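Local structure of protein Niban 2 (Homo sapiens, 7CTP) at residues R87-P92 / L97-N102; L159-P164 / Y169-M174; Y121-S126 / D188-C193. The protein may help to suppress apoptosis and to promote melanoma cell invasion, this chain comprising its PH domain and a large helical region. One frame throughout, in Å; residues are numbered along the deposited sequence.

Contact 1: residues R87-P92 / L97-N102; sequences RFSLVP and LVLYEN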
loop_
_atom_site.group_PDB
_atom_site.type_symbol
_atom_site.label_atom_id
_atom_site.label_comp_id
_atom_site.label_asym_id
_atom_site.label_seq_id
_atom_site.Cartn_x
_atom_site.Cartn_y
_atom_site.Cartn_z
ATOM N N ARG A 87 0.227 -27.755 -11.191
ATOM C CA ARG A 87 -0.419 -27.403 -9.940
ATOM C C ARG A 87 -1.761 -26.772 -10.255
ATOM O O ARG A 87 -1.863 -25.936 -11.157
ATOM C CB ARG A 87 0.434 -26.431 -9.105
ATOM C CG ARG A 87 1.659 -27.053 -8.467
ATOM C CD ARG A 87 1.312 -27.789 -7.182
ATOM N NE ARG A 87 2.480 -28.429 -6.588
ATOM C CZ ARG A 87 2.937 -29.627 -6.938
ATOM N NH1 ARG A 87 2.321 -30.325 -7.883
ATOM N NH2 ARG A 87 4.009 -30.125 -6.341
ATOM N N PHE A 88 -2.794 -27.194 -9.534
ATOM C CA PHE A 88 -4.059 -26.477 -9.572
ATOM C C PHE A 88 -3.917 -25.250 -8.689
ATOM O O PHE A 88 -3.649 -25.373 -7.488
ATOM C CB PHE A 88 -5.218 -27.348 -9.101
ATOM C CG PHE A 88 -6.543 -26.644 -9.128
ATOM C CD1 PHE A 88 -7.091 -26.211 -10.324
ATOM C CD2 PHE A 88 -7.233 -26.393 -7.951
ATOM C CE1 PHE A 88 -8.317 -25.548 -10.344
ATOM C CE2 PHE A 88 -8.457 -25.731 -7.965
ATOM C CZ PHE A 88 -8.996 -25.310 -9.157
ATOM N N SER A 89 -4.061 -24.074 -9.287
ATOM C CA SER A 89 -3.778 -22.814 -8.618
ATOM C C SER A 89 -5.083 -22.051 -8.450
ATOM O O SER A 89 -5.835 -21.885 -9.414
ATOM C CB SER A 89 -2.761 -22.000 -9.418
ATOM O OG SER A 89 -2.813 -20.632 -9.064
ATOM N N LEU A 90 -5.353 -21.599 -7.228
ATOM C CA LEU A 90 -6.636 -21.006 -6.881
ATOM C C LEU A 90 -6.406 -19.697 -6.146
ATOM O O LEU A 90 -5.540 -19.620 -5.268
ATOM C CB LEU A 90 -7.461 -21.967 -6.011
ATOM C CG LEU A 90 -8.940 -21.687 -5.722
ATOM C CD1 LEU A 90 -9.637 -22.987 -5.398
ATOM C CD2 LEU A 90 -9.125 -20.706 -4.575
ATOM N N VAL A 91 -7.184 -18.681 -6.498
ATOM C CA VAL A 91 -7.152 -17.404 -5.791
ATOM C C VAL A 91 -8.453 -17.241 -5.012
ATOM O O VAL A 91 -9.495 -16.948 -5.611
ATOM C CB VAL A 91 -6.948 -16.226 -6.751
ATOM C CG1 VAL A 91 -7.041 -14.911 -5.981
ATOM C CG2 VAL A 91 -5.597 -16.344 -7.450
ATOM N N PRO A 92 -8.438 -17.407 -3.691
ATOM C CA PRO A 92 -9.674 -17.250 -2.910
ATOM C C PRO A 92 -10.144 -15.810 -2.802
ATOM O O PRO A 92 -9.505 -14.886 -3.312
ATOM C CB PRO A 92 -9.292 -17.796 -1.526
ATOM C CG PRO A 92 -7.992 -18.509 -1.702
ATOM C CD PRO A 92 -7.309 -17.835 -2.851
ATOM N N LEU A 97 -2.705 -16.790 -2.972
ATOM C CA LEU A 97 -2.445 -17.678 -4.099
ATOM C C LEU A 97 -2.240 -19.073 -3.523
ATOM O O LEU A 97 -1.268 -19.313 -2.800
ATOM C CB LEU A 97 -1.237 -17.204 -4.907
ATOM C CG LEU A 97 -0.778 -18.115 -6.043
ATOM C CD1 LEU A 97 -1.907 -18.333 -7.054
ATOM C CD2 LEU A 97 0.452 -17.541 -6.714
ATOM N N VAL A 98 -3.159 -19.989 -3.832
ATOM C CA VAL A 98 -3.210 -21.309 -3.210
ATOM C C VAL A 98 -2.930 -22.366 -4.268
ATOM O O VAL A 98 -3.625 -22.431 -5.288
ATOM C CB VAL A 98 -4.567 -21.551 -2.535
ATOM C CG1 VAL A 98 -4.529 -22.832 -1.760
ATOM C CG2 VAL A 98 -4.907 -20.386 -1.626
ATOM N N LEU A 99 -1.926 -23.204 -4.018
ATOM C CA LEU A 99 -1.478 -24.213 -4.972
ATOM C C LEU A 99 -1.762 -25.611 -4.425
ATOM O O LEU A 99 -1.304 -25.958 -3.329
ATOM C CB LEU A 99 0.012 -24.046 -5.265
ATOM C CG LEU A 99 0.472 -22.632 -5.642
ATOM C CD1 LEU A 99 1.985 -22.577 -5.815
ATOM C CD2 LEU A 99 -0.221 -22.174 -6.909
ATOM N N TYR A 100 -2.508 -26.407 -5.192
ATOM C CA TYR A 100 -2.773 -27.810 -4.901
ATOM C C TYR A 100 -2.042 -28.688 -5.906
ATOM O O TYR A 100 -1.680 -28.237 -6.993
ATOM C CB TYR A 100 -4.272 -28.117 -4.960
ATOM C CG TYR A 100 -5.107 -27.366 -3.952
ATOM C CD1 TYR A 100 -5.563 -26.082 -4.219
ATOM C CD2 TYR A 100 -5.448 -27.946 -2.736
ATOM C CE1 TYR A 100 -6.334 -25.393 -3.302
ATOM C CE2 TYR A 100 -6.218 -27.265 -1.810
ATOM C CZ TYR A 100 -6.658 -25.989 -2.102
ATOM O OH TYR A 100 -7.423 -25.295 -1.191
ATOM N N GLU A 101 -1.845 -29.962 -5.542
ATOM C CA GLU A 101 -1.156 -30.890 -6.439
ATOM C C GLU A 101 -1.872 -30.978 -7.783
ATOM O O GLU A 101 -1.250 -30.876 -8.847
ATOM C CB GLU A 101 -1.039 -32.271 -5.786
ATOM C CG GLU A 101 -0.254 -33.288 -6.617
ATOM C CD GLU A 101 0.269 -34.450 -5.789
ATOM O OE1 GLU A 101 1.315 -35.026 -6.154
ATOM O OE2 GLU A 101 -0.371 -34.791 -4.772
ATOM N N ASN A 102 -3.188 -31.155 -7.750
ATOM C CA ASN A 102 -4.021 -31.090 -8.941
ATOM C C ASN A 102 -5.433 -30.771 -8.480
ATOM O O ASN A 102 -5.705 -30.679 -7.280
ATOM C CB ASN A 102 -3.957 -32.389 -9.759
ATOM C CG ASN A 102 -4.033 -33.635 -8.896
ATOM O OD1 ASN A 102 -4.887 -33.751 -8.017
ATOM N ND2 ASN A 102 -3.130 -34.576 -9.143
#

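Contact 2: residues L159-P164 / Y169-M174; sequences LILWHP and YYFCMM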
loop_
_atom_site.group_PDB
_atom_site.type_symbol
_atom_site.label_atom_id
_atom_site.label_comp_id
_atom_site.label_asym_id
_atom_site.label_seq_id
_atom_site.Cartn_x
_atom_site.Cartn_y
_atom_site.Cartn_z
ATOM N N LEU A 159 5.774 -16.882 -15.864
ATOM C CA LEU A 159 5.376 -15.836 -14.927
ATOM C C LEU A 159 6.156 -16.086 -13.646
ATOM O O LEU A 159 6.007 -17.148 -13.035
ATOM C CB LEU A 159 3.867 -15.863 -14.641
ATOM C CG LEU A 159 3.042 -14.579 -14.724
ATOM C CD1 LEU A 159 3.346 -13.847 -16.006
ATOM C CD2 LEU A 159 1.564 -14.907 -14.658
ATOM N N ILE A 160 6.992 -15.132 -13.249
ATOM C CA ILE A 160 7.881 -15.290 -12.104
ATOM C C ILE A 160 7.513 -14.252 -11.057
ATOM O O ILE A 160 7.321 -13.074 -11.382
ATOM C CB ILE A 160 9.361 -15.163 -12.517
ATOM C CG1 ILE A 160 9.742 -16.338 -13.419
ATOM C CG2 ILE A 160 10.257 -15.130 -11.274
ATOM C CD1 ILE A 160 11.003 -16.097 -14.221
ATOM N N LEU A 161 7.402 -14.691 -9.806
ATOM C CA LEU A 161 7.137 -13.804 -8.684
ATOM C C LEU A 161 8.438 -13.573 -7.920
ATOM O O LEU A 161 8.999 -14.519 -7.353
ATOM C CB LEU A 161 6.087 -14.411 -7.755
ATOM C CG LEU A 161 4.706 -14.671 -8.349
ATOM C CD1 LEU A 161 3.766 -15.140 -7.239
ATOM C CD2 LEU A 161 4.177 -13.430 -9.018
ATOM N N TRP A 162 8.894 -12.321 -7.889
ATOM C CA TRP A 162 10.110 -11.910 -7.201
ATOM C C TRP A 162 9.757 -11.055 -5.988
ATOM O O TRP A 162 8.802 -10.279 -6.030
ATOM C CB TRP A 162 11.011 -11.116 -8.152
ATOM C CG TRP A 162 12.215 -10.461 -7.519
ATOM C CD1 TRP A 162 13.485 -10.969 -7.445
ATOM C CD2 TRP A 162 12.266 -9.168 -6.916
ATOM N NE1 TRP A 162 14.321 -10.073 -6.823
ATOM C CE2 TRP A 162 13.595 -8.957 -6.486
ATOM C CE3 TRP A 162 11.318 -8.166 -6.693
ATOM C CZ2 TRP A 162 13.996 -7.786 -5.852
ATOM C CZ3 TRP A 162 11.720 -6.998 -6.062
ATOM C CH2 TRP A 162 13.042 -6.824 -5.642
ATOM N N HIS A 163 10.546 -11.185 -4.921
ATOM C CA HIS A 163 10.422 -10.385 -3.705
ATOM C C HIS A 163 11.841 -10.069 -3.253
ATOM O O HIS A 163 12.737 -10.902 -3.428
ATOM C CB HIS A 163 9.643 -11.171 -2.628
ATOM C CG HIS A 163 9.303 -10.399 -1.387
ATOM N ND1 HIS A 163 10.235 -10.086 -0.420
ATOM C CD2 HIS A 163 8.113 -9.948 -0.921
ATOM C CE1 HIS A 163 9.643 -9.445 0.574
ATOM N NE2 HIS A 163 8.352 -9.355 0.298
ATOM N N PRO A 164 12.093 -8.872 -2.705
ATOM C CA PRO A 164 13.487 -8.543 -2.351
ATOM C C PRO A 164 14.079 -9.450 -1.291
ATOM O O PRO A 164 15.308 -9.622 -1.268
ATOM C CB PRO A 164 13.404 -7.084 -1.871
ATOM C CG PRO A 164 11.953 -6.881 -1.494
ATOM C CD PRO A 164 11.176 -7.746 -2.455
ATOM N N TYR A 169 8.985 -17.463 -6.812
ATOM C CA TYR A 169 8.151 -18.513 -7.381
ATOM C C TYR A 169 8.239 -18.464 -8.895
ATOM O O TYR A 169 8.265 -17.381 -9.486
ATOM C CB TYR A 169 6.700 -18.357 -6.945
ATOM C CG TYR A 169 6.509 -18.449 -5.459
ATOM C CD1 TYR A 169 6.382 -19.681 -4.837
ATOM C CD2 TYR A 169 6.467 -17.307 -4.672
ATOM C CE1 TYR A 169 6.208 -19.775 -3.465
ATOM C CE2 TYR A 169 6.289 -17.390 -3.305
ATOM C CZ TYR A 169 6.157 -18.626 -2.709
ATOM O OH TYR A 169 5.985 -18.720 -1.347
ATOM N N TYR A 170 8.282 -19.639 -9.522
ATOM C CA TYR A 170 8.452 -19.746 -10.964
ATOM C C TYR A 170 7.307 -20.568 -11.534
ATOM O O TYR A 170 7.148 -21.743 -11.182
ATOM C CB TYR A 170 9.796 -20.389 -11.304
ATOM C CG TYR A 170 10.938 -19.853 -10.471
ATOM C CD1 TYR A 170 11.424 -18.568 -10.673
ATOM C CD2 TYR A 170 11.517 -20.624 -9.471
ATOM C CE1 TYR A 170 12.474 -18.071 -9.911
ATOM C CE2 TYR A 170 12.565 -20.133 -8.705
ATOM C CZ TYR A 170 13.035 -18.856 -8.932
ATOM O OH TYR A 170 14.080 -18.364 -8.170
ATOM N N PHE A 171 6.507 -19.941 -12.388
ATOM C CA PHE A 171 5.376 -20.570 -13.054
ATOM C C PHE A 171 5.562 -20.476 -14.562
ATOM O O PHE A 171 6.294 -19.621 -15.062
ATOM C CB PHE A 171 4.052 -19.891 -12.686
ATOM C CG PHE A 171 3.790 -19.806 -11.209
ATOM C CD1 PHE A 171 3.451 -20.936 -10.490
ATOM C CD2 PHE A 171 3.858 -18.589 -10.550
ATOM C CE1 PHE A 171 3.192 -20.853 -9.122
ATOM C CE2 PHE A 171 3.608 -18.500 -9.196
ATOM C CZ PHE A 171 3.273 -19.633 -8.479
ATOM N N CYS A 172 4.879 -21.346 -15.302
ATOM C CA CYS A 172 4.698 -21.062 -16.719
ATOM C C CYS A 172 3.332 -21.581 -17.154
ATOM O O CYS A 172 2.702 -22.408 -16.482
ATOM C CB CYS A 172 5.854 -21.613 -17.587
ATOM S SG CYS A 172 6.002 -23.365 -17.699
ATOM N N MET A 173 2.857 -21.016 -18.256
ATOM C CA MET A 173 1.552 -21.316 -18.816
ATOM C C MET A 173 1.720 -21.806 -20.247
ATOM O O MET A 173 2.756 -21.603 -20.887
ATOM C CB MET A 173 0.633 -20.088 -18.797
ATOM C CG MET A 173 0.259 -19.608 -17.405
ATOM S SD MET A 173 1.570 -18.577 -16.708
ATOM C CE MET A 173 1.065 -18.477 -15.000
ATOM N N MET A 174 0.664 -22.435 -20.744
ATOM C CA MET A 174 0.738 -23.081 -22.043
ATOM C C MET A 174 0.537 -22.097 -23.187
ATOM O O MET A 174 1.080 -22.298 -24.279
ATOM C CB MET A 174 -0.303 -24.191 -22.102
ATOM C CG MET A 174 -0.059 -25.158 -23.186
ATOM S SD MET A 174 -0.446 -26.818 -22.648
ATOM C CE MET A 174 -1.753 -26.567 -21.497
#

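Contact 3: residues Y121-S126 / D188-C193; sequences YKILTS and DCIRHC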
loop_
_atom_site.group_PDB
_atom_site.type_symbol
_atom_site.label_atom_id
_atom_site.label_comp_id
_atom_site.label_asym_id
_atom_site.label_seq_id
_atom_site.Cartn_x
_atom_site.Cartn_y
_atom_site.Cartn_z
ATOM N N TYR A 121 5.705 -8.339 -3.713
ATOM C CA TYR A 121 6.194 -9.064 -4.874
ATOM C C TYR A 121 6.060 -8.223 -6.139
ATOM O O TYR A 121 5.308 -7.241 -6.189
ATOM C CB TYR A 121 5.441 -10.393 -5.051
ATOM C CG TYR A 121 6.001 -11.515 -4.205
ATOM C CD1 TYR A 121 5.646 -11.643 -2.865
ATOM C CD2 TYR A 121 6.890 -12.442 -4.740
ATOM C CE1 TYR A 121 6.166 -12.664 -2.073
ATOM C CE2 TYR A 121 7.411 -13.473 -3.957
ATOM C CZ TYR A 121 7.043 -13.576 -2.630
ATOM O OH TYR A 121 7.573 -14.598 -1.853
ATOM N N LYS A 122 6.834 -8.612 -7.158
ATOM C CA LYS A 122 6.751 -8.069 -8.512
ATOM C C LYS A 122 6.666 -9.237 -9.484
ATOM O O LYS A 122 7.229 -10.300 -9.222
ATOM C CB LYS A 122 7.983 -7.219 -8.869
ATOM C CG LYS A 122 8.254 -6.055 -7.934
ATOM C CD LYS A 122 7.281 -4.907 -8.194
ATOM C CE LYS A 122 7.796 -3.595 -7.592
ATOM N NZ LYS A 122 7.186 -3.313 -6.259
ATOM N N ILE A 123 5.980 -9.034 -10.617
ATOM C CA ILE A 123 5.814 -10.078 -11.631
ATOM C C ILE A 123 6.768 -9.824 -12.787
ATOM O O ILE A 123 6.852 -8.698 -13.289
ATOM C CB ILE A 123 4.368 -10.145 -12.149
ATOM C CG1 ILE A 123 3.396 -10.492 -11.026
ATOM C CG2 ILE A 123 4.254 -11.172 -13.285
ATOM C CD1 ILE A 123 1.969 -10.053 -11.339
ATOM N N LEU A 124 7.470 -10.872 -13.221
ATOM C CA LEU A 124 8.287 -10.839 -14.430
ATOM C C LEU A 124 7.707 -11.824 -15.434
ATOM O O LEU A 124 7.257 -12.912 -15.057
ATOM C CB LEU A 124 9.752 -11.210 -14.140
ATOM C CG LEU A 124 10.642 -10.346 -13.243
ATOM C CD1 LEU A 124 10.594 -8.882 -13.644
ATOM C CD2 LEU A 124 10.280 -10.527 -11.768
ATOM N N THR A 125 7.712 -11.455 -16.717
ATOM C CA THR A 125 7.181 -12.347 -17.743
ATOM C C THR A 125 8.267 -12.905 -18.659
ATOM O O THR A 125 7.958 -13.376 -19.761
ATOM C CB THR A 125 6.112 -11.643 -18.583
ATOM O OG1 THR A 125 6.655 -10.435 -19.109
ATOM C CG2 THR A 125 4.908 -11.298 -17.737
ATOM N N SER A 126 9.529 -12.853 -18.240
ATOM C CA SER A 126 10.579 -13.529 -18.988
ATOM C C SER A 126 11.688 -13.924 -18.028
ATOM O O SER A 126 11.943 -13.241 -17.027
ATOM C CB SER A 126 11.108 -12.654 -20.135
ATOM O OG SER A 126 12.241 -11.893 -19.762
ATOM N N ASP A 188 -3.531 -8.217 -9.364
ATOM C CA ASP A 188 -4.595 -7.907 -8.405
ATOM C C ASP A 188 -4.271 -8.451 -7.019
ATOM O O ASP A 188 -4.529 -7.784 -6.009
ATOM C CB ASP A 188 -5.938 -8.487 -8.866
ATOM C CG ASP A 188 -6.519 -7.788 -10.088
ATOM O OD1 ASP A 188 -5.905 -6.819 -10.594
ATOM O OD2 ASP A 188 -7.612 -8.224 -10.543
ATOM N N CYS A 189 -3.735 -9.676 -6.954
ATOM C CA CYS A 189 -3.320 -10.269 -5.681
ATOM C C CYS A 189 -2.298 -9.388 -4.974
ATOM O O CYS A 189 -2.411 -9.119 -3.770
ATOM C CB CYS A 189 -2.718 -11.656 -5.913
ATOM S SG CYS A 189 -3.913 -12.959 -6.342
ATOM N N ILE A 190 -1.260 -8.969 -5.705
ATOM C CA ILE A 190 -0.199 -8.153 -5.110
ATOM C C ILE A 190 -0.763 -6.832 -4.611
ATOM O O ILE A 190 -0.464 -6.386 -3.494
ATOM C CB ILE A 190 0.933 -7.925 -6.127
ATOM C CG1 ILE A 190 1.654 -9.241 -6.429
ATOM C CG2 ILE A 190 1.879 -6.851 -5.614
ATOM C CD1 ILE A 190 2.547 -9.164 -7.673
ATOM N N ARG A 191 -1.579 -6.174 -5.440
ATOM C CA ARG A 191 -2.147 -4.887 -5.047
ATOM C C ARG A 191 -3.004 -5.034 -3.801
ATOM O O ARG A 191 -2.942 -4.195 -2.889
ATOM C CB ARG A 191 -2.970 -4.316 -6.204
ATOM C CG ARG A 191 -3.555 -2.927 -5.977
ATOM C CD ARG A 191 -4.519 -2.561 -7.126
ATOM N NE ARG A 191 -3.859 -2.601 -8.434
ATOM C CZ ARG A 191 -4.077 -3.532 -9.355
ATOM N NH1 ARG A 191 -3.413 -3.486 -10.505
ATOM N NH2 ARG A 191 -4.937 -4.518 -9.124
ATOM N N HIS A 192 -3.790 -6.113 -3.739
ATOM C CA HIS A 192 -4.667 -6.344 -2.596
ATOM C C HIS A 192 -3.857 -6.606 -1.328
ATOM O O HIS A 192 -4.121 -6.009 -0.275
ATOM C CB HIS A 192 -5.616 -7.507 -2.901
ATOM C CG HIS A 192 -6.637 -7.753 -1.832
ATOM N ND1 HIS A 192 -7.855 -7.110 -1.805
ATOM C CD2 HIS A 192 -6.610 -8.560 -0.743
ATOM C CE1 HIS A 192 -8.537 -7.510 -0.744
ATOM N NE2 HIS A 192 -7.807 -8.394 -0.086
ATOM N N CYS A 193 -2.860 -7.495 -1.413
ATOM C CA CYS A 193 -2.036 -7.800 -0.243
ATOM C C CYS A 193 -1.170 -6.621 0.180
ATOM O O CYS A 193 -0.882 -6.476 1.370
ATOM C CB CYS A 193 -1.179 -9.043 -0.503
ATOM S SG CYS A 193 -2.133 -10.575 -0.749
#

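Contact 1: residues R87-P92 / L97-N102
F88 and Y100 face each other as a hydrogen-bonded pair in an antiparallel hairpin, and L90 and V98 form the next such pair. Y100 N reaches F88 O at 2.8 Å, almost straight (178°) and in the carbonyl plane. The reverse bond, F88 N to Y100 O, is weak and bent (129°), at the end of strand 97-100. L90 N donates to V98 O at 2.7 Å, and V98 N returns a bond to L90 O at 2.8 Å. S89 and L99 sit between as a non-hydrogen-bonded pair, meeting through S89 CB and L99 CD2. With OG anti to the backbone N, S89 places its hydroxyl among leucine methyls, 3.2 Å from L97 CD1; this buried oxygen has no polar partner in the model. Y100 O, gripped poorly by F88 N, is also approached by R87 CD at 3.0 Å. The R87 chain bends at CG (chi2 -81°), passes that carbonyl and brings NH1 to 3.7 Å from E101 O, a contact rather than a bond; NH1 has its hydrogen bond with a residue adjoining the segments. Shortened to alanine, R87 would probably leave a gap beside Y100 O, where CD now packs, and take the positive charge from beside E101. N102 OD1 caps A105 N, starting helix 103-107. On the side of F88, L90, V98 and Y100, P92 CG touches V98 CG2 at 3.6 Å, and Y106 of that short helix meets both the F88 and Y100 rings. From the opposite face, S89, V91 and L97 reach helix 176-194. Backbone bonds from R87 to L74 and S89 to G72 join the hairpin to strand 70-77, while L97 pairs with I116 of strand 114-116.

Contact 2: residues L159-P164 / Y169-M174
L159 lies across M173, L161 meets the edge of the F171 ring, and on the other face of the sheet I160 packs against Y170. M173 begins too far along its strand to face L159 directly. A bend in its chain (chi2 82°) folds the thioether back, so that CE rests 3.6 Å from L159 CD2 and also touches L159 CB. The F171 ring turns its edge to the neighbouring strand: its CB stands 3.4 Å from L159 O, and CE2 comes within 3.9 Å of L161 CD1, a methyl lying in the ring plane, so the leucine meets edge rather than face. Y169 takes less part with its ring than with its CB, which is 4.1 Å from L161 CB. On the reverse face, both branches of I160 address one ring position: CG2 is 3.7 Å from Y170 CD1, while CG1 lies at the ring edge, in its plane. Y170 then closes edge-to-face on Y130 of helix 127-134 and joins its OH to the Y130 hydroxyl. Four backbone bonds hold the two strands in register, two each for the pairs L159/F171 and L161/Y169. L159 N to F171 O is straight at the hydrogen (171°), but its donor stands well above the carbonyl plane. L159 and M173 also touch W182 of helix 176-194. This is an antiparallel β hairpin, its side chains alternating between the two faces; strands 157-162 and 169-173 are the last two in chain order of the PH-domain sheet and lead into its C-terminal helix.

Contact 3: residues Y121-S126 / D188-C193
The C-terminal helix characteristic of the PH fold, here 176-194, packs against the edge strand 122-124 of the domain's sheet, and I190 carries the contact between 121-126 and 188-193. Its side chain points at the strand and touches by two branches. CG2 sits 3.5 Å from Y121 O. With CG1 beside the backbone N (chi1 -67°) and the chain then extended, CD1 reaches into the angle between Y121 and I123, 4.1 Å from Y121 CB and 3.7 Å from I123 CG1. Two isoleucine ends thus meet at an angle in apolar contact. The Y121 ring turns away from the helix: it meets H163, and its OH bonds to R167 O, so the aromatic end serves the neighbouring hairpin while its CB and carbonyl oxygen meet I190. I123 also touches L186 and Q187, one turn earlier on the helix. R191, next to I190, faces the helical region instead, with Q433 bonded to its NE and Y405 in a cation-pi contact. Within the helix its NH2 bonds D188 OD1 at 2.9 Å, a salt bridge that lies in the guanidinium plane yet meets the carboxylate from 39° above its plane.

How the contacts relate
All three contacts lie in the PH domain. Along the chain, contact 1 closes first; strand 122-124 of contact 3 follows, then the whole of contact 2, and helix 176-194 completes contact 3. Contacts 1 and 2 are hairpins of one antiparallel sheet, their centres about 14 Å apart with strand 70-77 between them; their side chains meet where L97 CD2 lies 3.9 Å from F171 CZ. Contact 3 is centred about 9 Å from contact 2, whose strand 157-162 neighbours strand 122-124, and about 16 Å from contact 1, which it reaches through V91 and C189. The one helix therefore ties both hairpins and an edge strand together, while R191 links it to the helical region.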